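Local coordinates for protein 5'-tyrosyl-DNA phosphodiesterase (Caenorhabditis elegans, PDB 4FVA) that belongs to the endonuclease/exonuclease/phosphatase family of the DNase I-like clan and binds a magnesium ion in a fold of two packed sheets, at residues Y71-A82 with M104-E112; M213-S221 with H247-F255. All blocks are in the same frame, centred on the assembly; numbering follows the deposited sequence.

Contact 1: Y71-A82 with M104-E112; sequences YYSNKGCQYYTA and MYRTLQILE
Gln109 reaches from strand 107-112 across to the hairpin of 71-82, and its path can be followed atom by atom. Gln109 CB lies 3.9 Å from Thr81 OG1. With CG anti to the backbone N (chi1 -179°) and the chain extended beyond it, the amide carbon Gln109 CD arrives 3.8 Å from Ser73 CB. There the amide divides its work. Gln109 OE1 accepts a 2.8 Å hydrogen bond from Thr81 OG1, which comes from above the carbonyl plane, while Gln109 NE2 donates to Tyr71 O at 2.9 Å, a bent bond of 142°. NE2 also bonds His94, so donor and acceptor ends are both used. Beyond it, Leu111 lays CD1 over one face of the Tyr71 ring, a CH-pi contact 3.9 Å from the centroid. At the opposite end Arg106 grips the phenol oxygen of Tyr79 side-on: Arg106 NH2 at 2.8 Å and NE at 3.1 Å both aim at Tyr79 OH, close to the guanidinium plane. Ser129 OG is a second partner of NH2. Cys77 SG meets the Tyr105 ring obliquely. Between these ends two waters bridge hydroxyls, one between Ser73 OG and Thr107 OG1, the other from Thr81 OG1 to Thr107 OG1 and O. One amide, donor and acceptor together, thus suits a place between a carbonyl of strand 68-72 and a hydroxyl of strand 80-86, and the side-on arginine pair fixes the Tyr79 oxygen and would probably polarise the phenol.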
loop_
_atom_site.group_PDB
_atom_site.type_symbol
_atom_site.label_atom_id
_atom_site.label_comp_id
_atom_site.label_asym_id
_atom_site.label_seq_id
_atom_site.Cartn_x
_atom_site.Cartn_y
_atom_site.Cartn_z
ATOM N N TYR A 71 -8.055 -0.988 -10.388
ATOM C CA TYR A 71 -8.091 0.440 -10.676
ATOM C C TYR A 71 -6.674 0.994 -10.661
ATOM O O TYR A 71 -5.987 0.916 -9.646
ATOM C CB TYR A 71 -9.020 1.197 -9.697
ATOM C CG TYR A 71 -10.454 0.730 -9.833
ATOM C CD1 TYR A 71 -11.298 1.337 -10.751
ATOM C CD2 TYR A 71 -10.934 -0.346 -9.109
ATOM C CE1 TYR A 71 -12.594 0.897 -10.936
ATOM C CE2 TYR A 71 -12.232 -0.795 -9.274
ATOM C CZ TYR A 71 -13.050 -0.156 -10.203
ATOM O OH TYR A 71 -14.334 -0.571 -10.392
ATOM N N TYR A 72 -6.240 1.512 -11.810
ATOM C CA TYR A 72 -4.912 2.104 -11.959
ATOM C C TYR A 72 -4.994 3.608 -11.781
ATOM O O TYR A 72 -5.914 4.238 -12.292
ATOM C CB TYR A 72 -4.305 1.763 -13.332
ATOM C CG TYR A 72 -4.044 0.280 -13.549
ATOM C CD1 TYR A 72 -3.046 -0.378 -12.832
ATOM C CD2 TYR A 72 -4.768 -0.451 -14.481
ATOM C CE1 TYR A 72 -2.796 -1.715 -13.015
ATOM C CE2 TYR A 72 -4.531 -1.802 -14.668
ATOM C CZ TYR A 72 -3.538 -2.424 -13.933
ATOM O OH TYR A 72 -3.284 -3.767 -14.113
ATOM N N SER A 73 -4.028 4.189 -11.080
ATOM C CA SER A 73 -4.082 5.616 -10.797
ATOM C C SER A 73 -3.875 6.441 -12.060
ATOM O O SER A 73 -4.524 7.471 -12.254
ATOM C CB SER A 73 -3.020 6.016 -9.770
ATOM O OG SER A 73 -1.697 5.865 -10.300
ATOM N N ASN A 74 -2.983 5.979 -12.931
ATOM C CA ASN A 74 -2.496 6.824 -14.021
ATOM C C ASN A 74 -1.775 5.990 -15.071
ATOM O O ASN A 74 -0.617 6.263 -15.402
ATOM C CB ASN A 74 -1.521 7.862 -13.440
ATOM C CG ASN A 74 -1.281 9.038 -14.368
ATOM O OD1 ASN A 74 -2.035 9.262 -15.314
ATOM N ND2 ASN A 74 -0.215 9.791 -14.104
ATOM N N LYS A 75 -2.467 4.983 -15.595
ATOM C CA LYS A 75 -1.860 4.035 -16.518
ATOM C C LYS A 75 -1.286 4.767 -17.729
ATOM O O LYS A 75 -1.877 5.743 -18.209
ATOM C CB LYS A 75 -2.875 2.965 -16.941
ATOM C CG LYS A 75 -2.242 1.732 -17.569
ATOM C CD LYS A 75 -3.207 0.551 -17.615
ATOM C CE LYS A 75 -2.493 -0.729 -18.048
ATOM N NZ LYS A 75 -1.863 -0.594 -19.400
ATOM N N GLY A 76 -0.128 4.313 -18.209
ATOM C CA GLY A 76 0.543 4.973 -19.320
ATOM C C GLY A 76 1.605 5.986 -18.897
ATOM O O GLY A 76 2.460 6.370 -19.696
ATOM N N CYS A 77 1.540 6.443 -17.649
ATOM C CA CYS A 77 2.600 7.279 -17.080
ATOM C C CYS A 77 3.834 6.406 -16.833
ATOM O O CYS A 77 3.741 5.174 -16.903
ATOM C CB CYS A 77 2.100 7.924 -15.784
ATOM S SG CYS A 77 3.271 8.971 -14.854
ATOM N N GLN A 78 4.984 7.012 -16.548
ATOM C CA GLN A 78 6.211 6.213 -16.318
ATOM C C GLN A 78 5.995 5.118 -15.255
ATOM O O GLN A 78 6.428 3.969 -15.420
ATOM C CB GLN A 78 7.374 7.115 -15.916
ATOM C CG GLN A 78 8.721 6.388 -15.797
ATOM C CD GLN A 78 9.767 7.221 -15.078
ATOM O OE1 GLN A 78 9.538 8.394 -14.782
ATOM N NE2 GLN A 78 10.908 6.608 -14.759
ATOM N N TYR A 79 5.377 5.494 -14.138
ATOM C CA TYR A 79 4.959 4.526 -13.119
ATOM C C TYR A 79 3.765 5.079 -12.343
ATOM O O TYR A 79 3.489 6.279 -12.392
ATOM C CB TYR A 79 6.129 4.142 -12.201
ATOM C CG TYR A 79 6.741 5.303 -11.457
ATOM C CD1 TYR A 79 7.512 6.247 -12.121
ATOM C CD2 TYR A 79 6.572 5.434 -10.084
ATOM C CE1 TYR A 79 8.089 7.312 -11.433
ATOM C CE2 TYR A 79 7.133 6.490 -9.391
ATOM C CZ TYR A 79 7.895 7.426 -10.072
ATOM O OH TYR A 79 8.470 8.473 -9.373
ATOM N N TYR A 80 3.024 4.210 -11.665
ATOM C CA TYR A 80 1.751 4.629 -11.087
ATOM C C TYR A 80 1.327 3.632 -10.006
ATOM O O TYR A 80 2.089 2.714 -9.667
ATOM C CB TYR A 80 0.687 4.757 -12.194
ATOM C CG TYR A 80 0.692 3.595 -13.185
ATOM C CD1 TYR A 80 -0.076 2.454 -12.960
ATOM C CD2 TYR A 80 1.474 3.640 -14.337
ATOM C CE1 TYR A 80 -0.055 1.377 -13.855
ATOM C CE2 TYR A 80 1.490 2.581 -15.240
ATOM C CZ TYR A 80 0.733 1.454 -14.993
ATOM O OH TYR A 80 0.756 0.400 -15.893
ATOM N N THR A 81 0.156 3.840 -9.415
ATOM C CA THR A 81 -0.293 2.936 -8.367
ATOM C C THR A 81 -1.530 2.158 -8.809
ATOM O O THR A 81 -2.121 2.455 -9.849
ATOM C CB THR A 81 -0.582 3.682 -7.054
ATOM O OG1 THR A 81 -1.646 4.613 -7.259
ATOM C CG2 THR A 81 0.666 4.435 -6.596
ATOM N N ALA A 82 -1.922 1.165 -8.023
ATOM C CA ALA A 82 -3.135 0.421 -8.330
ATOM C C ALA A 82 -3.845 0.043 -7.037
ATOM O O ALA A 82 -3.203 -0.167 -6.000
ATOM C CB ALA A 82 -2.814 -0.826 -9.158
ATOM N N MET A 104 7.346 13.983 -9.119
ATOM C CA MET A 104 7.427 12.553 -9.417
ATOM C C MET A 104 6.068 11.907 -9.775
ATOM O O MET A 104 5.873 10.691 -9.615
ATOM C CB MET A 104 8.094 11.833 -8.237
ATOM C CG MET A 104 9.502 12.331 -7.935
ATOM S SD MET A 104 10.238 11.520 -6.495
ATOM C CE MET A 104 11.619 12.622 -6.160
ATOM N N TYR A 105 5.147 12.735 -10.269
ATOM C CA TYR A 105 3.808 12.318 -10.708
ATOM C C TYR A 105 3.041 11.598 -9.600
ATOM O O TYR A 105 2.220 10.716 -9.890
ATOM C CB TYR A 105 3.857 11.383 -11.926
ATOM C CG TYR A 105 4.898 11.729 -12.961
ATOM C CD1 TYR A 105 4.837 12.914 -13.687
ATOM C CD2 TYR A 105 5.935 10.843 -13.233
ATOM C CE1 TYR A 105 5.800 13.216 -14.641
ATOM C CE2 TYR A 105 6.903 11.133 -14.179
ATOM C CZ TYR A 105 6.831 12.317 -14.883
ATOM O OH TYR A 105 7.796 12.597 -15.828
ATOM N N ARG A 106 3.315 11.947 -8.345
ATOM C CA ARG A 106 2.710 11.233 -7.229
ATOM C C ARG A 106 1.292 11.712 -6.979
ATOM O O ARG A 106 0.970 12.895 -7.188
ATOM C CB ARG A 106 3.579 11.351 -5.973
ATOM C CG ARG A 106 5.022 10.877 -6.184
ATOM C CD ARG A 106 5.101 9.432 -6.721
ATOM N NE ARG A 106 6.478 9.078 -7.085
ATOM C CZ ARG A 106 7.403 8.712 -6.204
ATOM N NH1 ARG A 106 7.082 8.641 -4.917
ATOM N NH2 ARG A 106 8.642 8.414 -6.602
ATOM N N THR A 107 0.452 10.791 -6.497
ATOM C CA THR A 107 -0.976 11.013 -6.420
ATOM C C THR A 107 -1.543 10.408 -5.146
ATOM O O THR A 107 -0.942 9.514 -4.534
ATOM C CB THR A 107 -1.694 10.322 -7.608
ATOM O OG1 THR A 107 -1.357 8.920 -7.602
ATOM C CG2 THR A 107 -1.259 10.933 -8.955
ATOM N N LEU A 108 -2.724 10.870 -4.766
ATOM C CA LEU A 108 -3.498 10.174 -3.744
ATOM C C LEU A 108 -4.630 9.524 -4.500
ATOM O O LEU A 108 -5.501 10.209 -5.048
ATOM C CB LEU A 108 -4.029 11.152 -2.698
ATOM C CG LEU A 108 -4.871 10.567 -1.565
ATOM C CD1 LEU A 108 -4.091 9.475 -0.868
ATOM C CD2 LEU A 108 -5.222 11.676 -0.573
ATOM N N GLN A 109 -4.597 8.197 -4.553
ATOM C CA GLN A 109 -5.597 7.421 -5.287
ATOM C C GLN A 109 -6.680 6.987 -4.314
ATOM O O GLN A 109 -6.395 6.288 -3.337
ATOM C CB GLN A 109 -4.953 6.194 -5.947
ATOM C CG GLN A 109 -5.931 5.322 -6.755
ATOM C CD GLN A 109 -5.267 4.097 -7.337
ATOM O OE1 GLN A 109 -4.233 3.648 -6.829
ATOM N NE2 GLN A 109 -5.857 3.535 -8.400
ATOM N N ILE A 110 -7.923 7.392 -4.575
ATOM C CA ILE A 110 -9.011 7.125 -3.637
ATOM C C ILE A 110 -10.086 6.290 -4.293
ATOM O O ILE A 110 -10.635 6.684 -5.327
ATOM C CB ILE A 110 -9.636 8.437 -3.095
ATOM C CG1 ILE A 110 -8.573 9.264 -2.372
ATOM C CG2 ILE A 110 -10.750 8.146 -2.097
ATOM C CD1 ILE A 110 -9.058 10.675 -1.966
ATOM N N LEU A 111 -10.358 5.118 -3.724
ATOM C CA LEU A 111 -11.472 4.313 -4.208
ATOM C C LEU A 111 -12.480 4.223 -3.075
ATOM O O LEU A 111 -12.163 3.758 -1.974
ATOM C CB LEU A 111 -11.018 2.913 -4.635
ATOM C CG LEU A 111 -11.995 2.066 -5.467
ATOM C CD1 LEU A 111 -12.100 2.617 -6.903
ATOM C CD2 LEU A 111 -11.603 0.584 -5.493
ATOM N N GLU A 112 -13.693 4.679 -3.359
ATOM C CA GLU A 112 -14.787 4.694 -2.397
ATOM C C GLU A 112 -15.830 3.679 -2.843
ATOM O O GLU A 112 -16.183 3.626 -4.031
ATOM C CB GLU A 112 -15.421 6.093 -2.343
ATOM C CG GLU A 112 -16.680 6.177 -1.495
ATOM C CD GLU A 112 -17.408 7.504 -1.651
ATOM O OE1 GLU A 112 -16.783 8.503 -2.078
ATOM O OE2 GLU A 112 -18.629 7.532 -1.388
HETATM O O HOH W 1 0.038 7.675 -9.515
HETATM O O HOH W 2 1.577 8.563 -11.539
HETATM O O HOH W 3 4.361 8.368 -10.006
HETATM O O HOH W 4 -1.313 6.863 -5.753
#

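Contact 2: M213-S221 with H247-F255; sequences MRFDRLYWS and HWAINATFF
The two-sheet sandwich of the DNase I-like fold supplies this contact: strand 216-221 of one sheet faces strand 249-255 of the other, their axes 7.7 Å apart and 20° from parallel. Alternate side chains turn inward from each strand. Asp216 and His247 make the polar end. ND1 of His247 donates to Asp216 OD2 over 2.7 Å, nearly straight at 166°; the carboxylate offers its syn lone pair and stands steeply to the imidazole, although OD2 lies close to the ring plane. Thr196 also bonds OD2, so the oxygen that receives the histidine N-H has a second partner. Crossing at about a right angle, His247 brings CE1 to the edge of the Phe215 ring, 4.2 Å from Phe215 CD2. The middle is aliphatic. Ile250 CD1 packs 3.8 Å from Leu218 CG and 3.7 Å from the carbonyl carbon of Arg217. Ala252 CB, a lone methyl, meets Leu218 CD1 at 4.2 Å. Farther on, Phe254 points its edge at the face of Trp220, with Phe254 CE2 3.5 Å from Trp220 CD2 and the planes 57° apart, an edge-to-face pair whose broad rings span the wider gap between strands. Trp220 NE1 meanwhile bonds Leu224 O. The apolar packing is that of a sandwich core, whereas a His-carboxylate pair at the end of these strands, with His247 about 4 Å from a bound malonate, is consistent with the active-site region of the DNase I-like fold.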
loop_
_atom_site.group_PDB
_atom_site.type_symbol
_atom_site.label_atom_id
_atom_site.label_comp_id
_atom_site.label_asym_id
_atom_site.label_seq_id
_atom_site.Cartn_x
_atom_site.Cartn_y
_atom_site.Cartn_z
ATOM N N MET A 213 14.231 0.677 6.969
ATOM C CA MET A 213 13.184 1.676 7.153
ATOM C C MET A 213 11.798 1.056 7.148
ATOM O O MET A 213 11.573 -0.000 6.553
ATOM C CB MET A 213 13.278 2.763 6.075
ATOM C CG MET A 213 14.648 3.422 5.996
ATOM S SD MET A 213 14.975 4.368 7.500
ATOM C CE MET A 213 13.813 5.719 7.332
ATOM N N ARG A 214 10.874 1.706 7.847
ATOM C CA ARG A 214 9.483 1.314 7.804
ATOM C C ARG A 214 8.751 2.273 6.889
ATOM O O ARG A 214 7.927 3.074 7.338
ATOM C CB ARG A 214 8.879 1.309 9.206
ATOM C CG ARG A 214 7.481 0.726 9.254
ATOM C CD ARG A 214 7.101 0.302 10.669
ATOM N NE ARG A 214 6.750 1.432 11.529
ATOM C CZ ARG A 214 5.527 1.947 11.619
ATOM N NH1 ARG A 214 4.536 1.450 10.877
ATOM N NH2 ARG A 214 5.290 2.965 12.439
ATOM N N PHE A 215 9.058 2.160 5.602
ATOM C CA PHE A 215 8.551 3.051 4.570
ATOM C C PHE A 215 7.085 2.769 4.269
ATOM O O PHE A 215 6.324 3.667 3.935
ATOM C CB PHE A 215 9.365 2.871 3.283
ATOM C CG PHE A 215 10.714 3.569 3.284
ATOM C CD1 PHE A 215 10.956 4.662 4.103
ATOM C CD2 PHE A 215 11.735 3.131 2.431
ATOM C CE1 PHE A 215 12.196 5.305 4.080
ATOM C CE2 PHE A 215 12.979 3.767 2.401
ATOM C CZ PHE A 215 13.206 4.854 3.229
ATOM N N ASP A 216 6.708 1.501 4.358
ATOM C CA ASP A 216 5.381 1.081 3.960
ATOM C C ASP A 216 4.480 0.952 5.180
ATOM O O ASP A 216 4.802 0.237 6.125
ATOM C CB ASP A 216 5.495 -0.234 3.194
ATOM C CG ASP A 216 6.490 -0.137 2.050
ATOM O OD1 ASP A 216 6.087 0.369 0.990
ATOM O OD2 ASP A 216 7.675 -0.528 2.211
ATOM N N ARG A 217 3.356 1.660 5.167
ATOM C CA ARG A 217 2.487 1.686 6.341
ATOM C C ARG A 217 1.021 1.690 5.954
ATOM O O ARG A 217 0.655 2.089 4.846
ATOM C CB ARG A 217 2.778 2.917 7.209
ATOM C CG ARG A 217 4.250 3.069 7.608
ATOM C CD ARG A 217 4.452 4.209 8.599
ATOM N NE ARG A 217 5.879 4.472 8.834
ATOM C CZ ARG A 217 6.349 5.277 9.785
ATOM N NH1 ARG A 217 5.513 5.907 10.604
ATOM N NH2 ARG A 217 7.655 5.453 9.920
ATOM N N LEU A 218 0.188 1.248 6.888
ATOM C CA LEU A 218 -1.254 1.271 6.716
ATOM C C LEU A 218 -1.884 1.877 7.958
ATOM O O LEU A 218 -1.620 1.429 9.076
ATOM C CB LEU A 218 -1.784 -0.152 6.514
ATOM C CG LEU A 218 -1.783 -0.603 5.054
ATOM C CD1 LEU A 218 -2.072 -2.106 4.936
ATOM C CD2 LEU A 218 -2.798 0.235 4.250
ATOM N N TYR A 219 -2.705 2.899 7.752
ATOM C CA TYR A 219 -3.460 3.516 8.828
ATOM C C TYR A 219 -4.917 3.183 8.610
ATOM O O TYR A 219 -5.342 2.986 7.461
ATOM C CB TYR A 219 -3.272 5.037 8.819
ATOM C CG TYR A 219 -1.853 5.477 9.057
ATOM C CD1 TYR A 219 -0.969 5.644 8.006
ATOM C CD2 TYR A 219 -1.394 5.719 10.345
ATOM C CE1 TYR A 219 0.341 6.040 8.228
ATOM C CE2 TYR A 219 -0.094 6.117 10.578
ATOM C CZ TYR A 219 0.767 6.276 9.513
ATOM O OH TYR A 219 2.062 6.678 9.735
ATOM N N TRP A 220 -5.691 3.112 9.692
ATOM C CA TRP A 220 -7.133 2.949 9.522
ATOM C C TRP A 220 -7.969 3.628 10.598
ATOM O O TRP A 220 -7.494 3.929 11.698
ATOM C CB TRP A 220 -7.512 1.469 9.396
ATOM C CG TRP A 220 -7.987 0.823 10.665
ATOM C CD1 TRP A 220 -9.275 0.477 10.973
ATOM C CD2 TRP A 220 -7.182 0.417 11.785
ATOM N NE1 TRP A 220 -9.318 -0.115 12.216
ATOM C CE2 TRP A 220 -8.051 -0.165 12.735
ATOM C CE3 TRP A 220 -5.817 0.488 12.074
ATOM C CZ2 TRP A 220 -7.592 -0.671 13.963
ATOM C CZ3 TRP A 220 -5.363 -0.020 13.288
ATOM C CH2 TRP A 220 -6.248 -0.590 14.216
ATOM N N SER A 221 -9.226 3.860 10.258
ATOM C CA SER A 221 -10.210 4.296 11.222
ATOM C C SER A 221 -11.446 3.492 10.932
ATOM O O SER A 221 -11.657 3.087 9.783
ATOM C CB SER A 221 -10.503 5.782 11.056
ATOM O OG SER A 221 -11.638 6.149 11.808
ATOM N N HIS A 247 11.187 -4.012 -1.756
ATOM C CA HIS A 247 10.314 -3.875 -0.571
ATOM C C HIS A 247 9.635 -5.206 -0.195
ATOM O O HIS A 247 9.271 -5.987 -1.072
ATOM C CB HIS A 247 9.180 -2.860 -0.808
ATOM C CG HIS A 247 9.631 -1.436 -0.925
ATOM N ND1 HIS A 247 9.308 -0.476 0.011
ATOM C CD2 HIS A 247 10.338 -0.797 -1.890
ATOM C CE1 HIS A 247 9.822 0.686 -0.355
ATOM N NE2 HIS A 247 10.451 0.518 -1.506
ATOM N N TRP A 248 9.432 -5.438 1.101
ATOM C CA TRP A 248 8.533 -6.496 1.537
ATOM C C TRP A 248 7.109 -5.969 1.394
ATOM O O TRP A 248 6.884 -4.760 1.467
ATOM C CB TRP A 248 8.769 -6.874 3.000
ATOM C CG TRP A 248 10.193 -7.205 3.372
ATOM C CD1 TRP A 248 10.837 -6.878 4.538
ATOM C CD2 TRP A 248 11.145 -7.929 2.581
ATOM N NE1 TRP A 248 12.124 -7.366 4.521
ATOM C CE2 TRP A 248 12.339 -8.013 3.333
ATOM C CE3 TRP A 248 11.100 -8.522 1.316
ATOM C CZ2 TRP A 248 13.484 -8.656 2.851
ATOM C CZ3 TRP A 248 12.244 -9.166 0.837
ATOM C CH2 TRP A 248 13.413 -9.222 1.602
ATOM N N ALA A 249 6.143 -6.857 1.206
ATOM C CA ALA A 249 4.752 -6.419 1.222
ATOM C C ALA A 249 4.267 -6.368 2.669
ATOM O O ALA A 249 4.741 -7.133 3.505
ATOM C CB ALA A 249 3.878 -7.369 0.395
ATOM N N ILE A 250 3.353 -5.458 2.975
ATOM C CA ILE A 250 2.693 -5.496 4.267
ATOM C C ILE A 250 1.297 -6.072 4.078
ATOM O O ILE A 250 0.672 -5.883 3.034
ATOM C CB ILE A 250 2.663 -4.130 5.005
ATOM C CG1 ILE A 250 1.909 -3.068 4.212
ATOM C CG2 ILE A 250 4.092 -3.652 5.315
ATOM C CD1 ILE A 250 1.827 -1.736 4.959
ATOM N N ASN A 251 0.832 -6.794 5.088
ATOM C CA ASN A 251 -0.423 -7.518 5.017
ATOM C C ASN A 251 -1.173 -7.387 6.346
ATOM O O ASN A 251 -0.775 -7.969 7.353
ATOM C CB ASN A 251 -0.137 -8.986 4.690
ATOM C CG ASN A 251 -1.405 -9.816 4.578
ATOM O OD1 ASN A 251 -2.431 -9.336 4.115
ATOM N ND2 ASN A 251 -1.344 -11.062 5.039
ATOM N N ALA A 252 -2.234 -6.591 6.369
ATOM C CA ALA A 252 -2.941 -6.357 7.624
ATOM C C ALA A 252 -4.359 -6.893 7.558
ATOM O O ALA A 252 -5.104 -6.615 6.594
ATOM C CB ALA A 252 -2.941 -4.867 7.968
ATOM N N THR A 253 -4.750 -7.615 8.602
ATOM C CA THR A 253 -6.100 -8.170 8.690
ATOM C C THR A 253 -6.843 -7.481 9.822
ATOM O O THR A 253 -6.428 -7.553 10.988
ATOM C CB THR A 253 -6.077 -9.695 8.926
ATOM O OG1 THR A 253 -5.360 -10.344 7.867
ATOM C CG2 THR A 253 -7.504 -10.254 9.006
ATOM N N PHE A 254 -7.949 -6.831 9.476
ATOM C CA PHE A 254 -8.702 -6.052 10.443
ATOM C C PHE A 254 -9.973 -6.803 10.825
ATOM O O PHE A 254 -10.658 -7.377 9.969
ATOM C CB PHE A 254 -9.038 -4.669 9.883
ATOM C CG PHE A 254 -7.828 -3.891 9.404
ATOM C CD1 PHE A 254 -7.294 -4.117 8.144
ATOM C CD2 PHE A 254 -7.237 -2.924 10.209
ATOM C CE1 PHE A 254 -6.191 -3.396 7.695
ATOM C CE2 PHE A 254 -6.132 -2.207 9.771
ATOM C CZ PHE A 254 -5.610 -2.445 8.511
ATOM N N PHE A 255 -10.277 -6.812 12.120
ATOM C CA PHE A 255 -11.450 -7.529 12.609
ATOM C C PHE A 255 -11.998 -6.942 13.910
ATOM O O PHE A 255 -11.375 -6.066 14.530
ATOM C CB PHE A 255 -11.156 -9.031 12.760
ATOM C CG PHE A 255 -10.018 -9.349 13.698
ATOM C CD1 PHE A 255 -8.704 -9.145 13.312
ATOM C CD2 PHE A 255 -10.266 -9.845 14.970
ATOM C CE1 PHE A 255 -7.649 -9.442 14.176
ATOM C CE2 PHE A 255 -9.222 -10.135 15.840
ATOM C CZ PHE A 255 -7.912 -9.935 15.442
#

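Both contacts join the same two sheets of the sandwich. Contact 1 sets strand 80-82 against strand 107-112, and contact 2 sets strand 249-255 against strand 216-221; their centres are 19 Å apart and their nearest atoms about 9 Å, so they do not touch. Each has a polar end near bound ligands: the side chains of Arg106 in contact 1 and of His247 in contact 2 each lie about 4 Å from a malonate ion, which probably comes from the crystallisation liquor. The side chain of Tyr79 is about 8 Å from the magnesium ion, whose site includes Asp22 and Glu52.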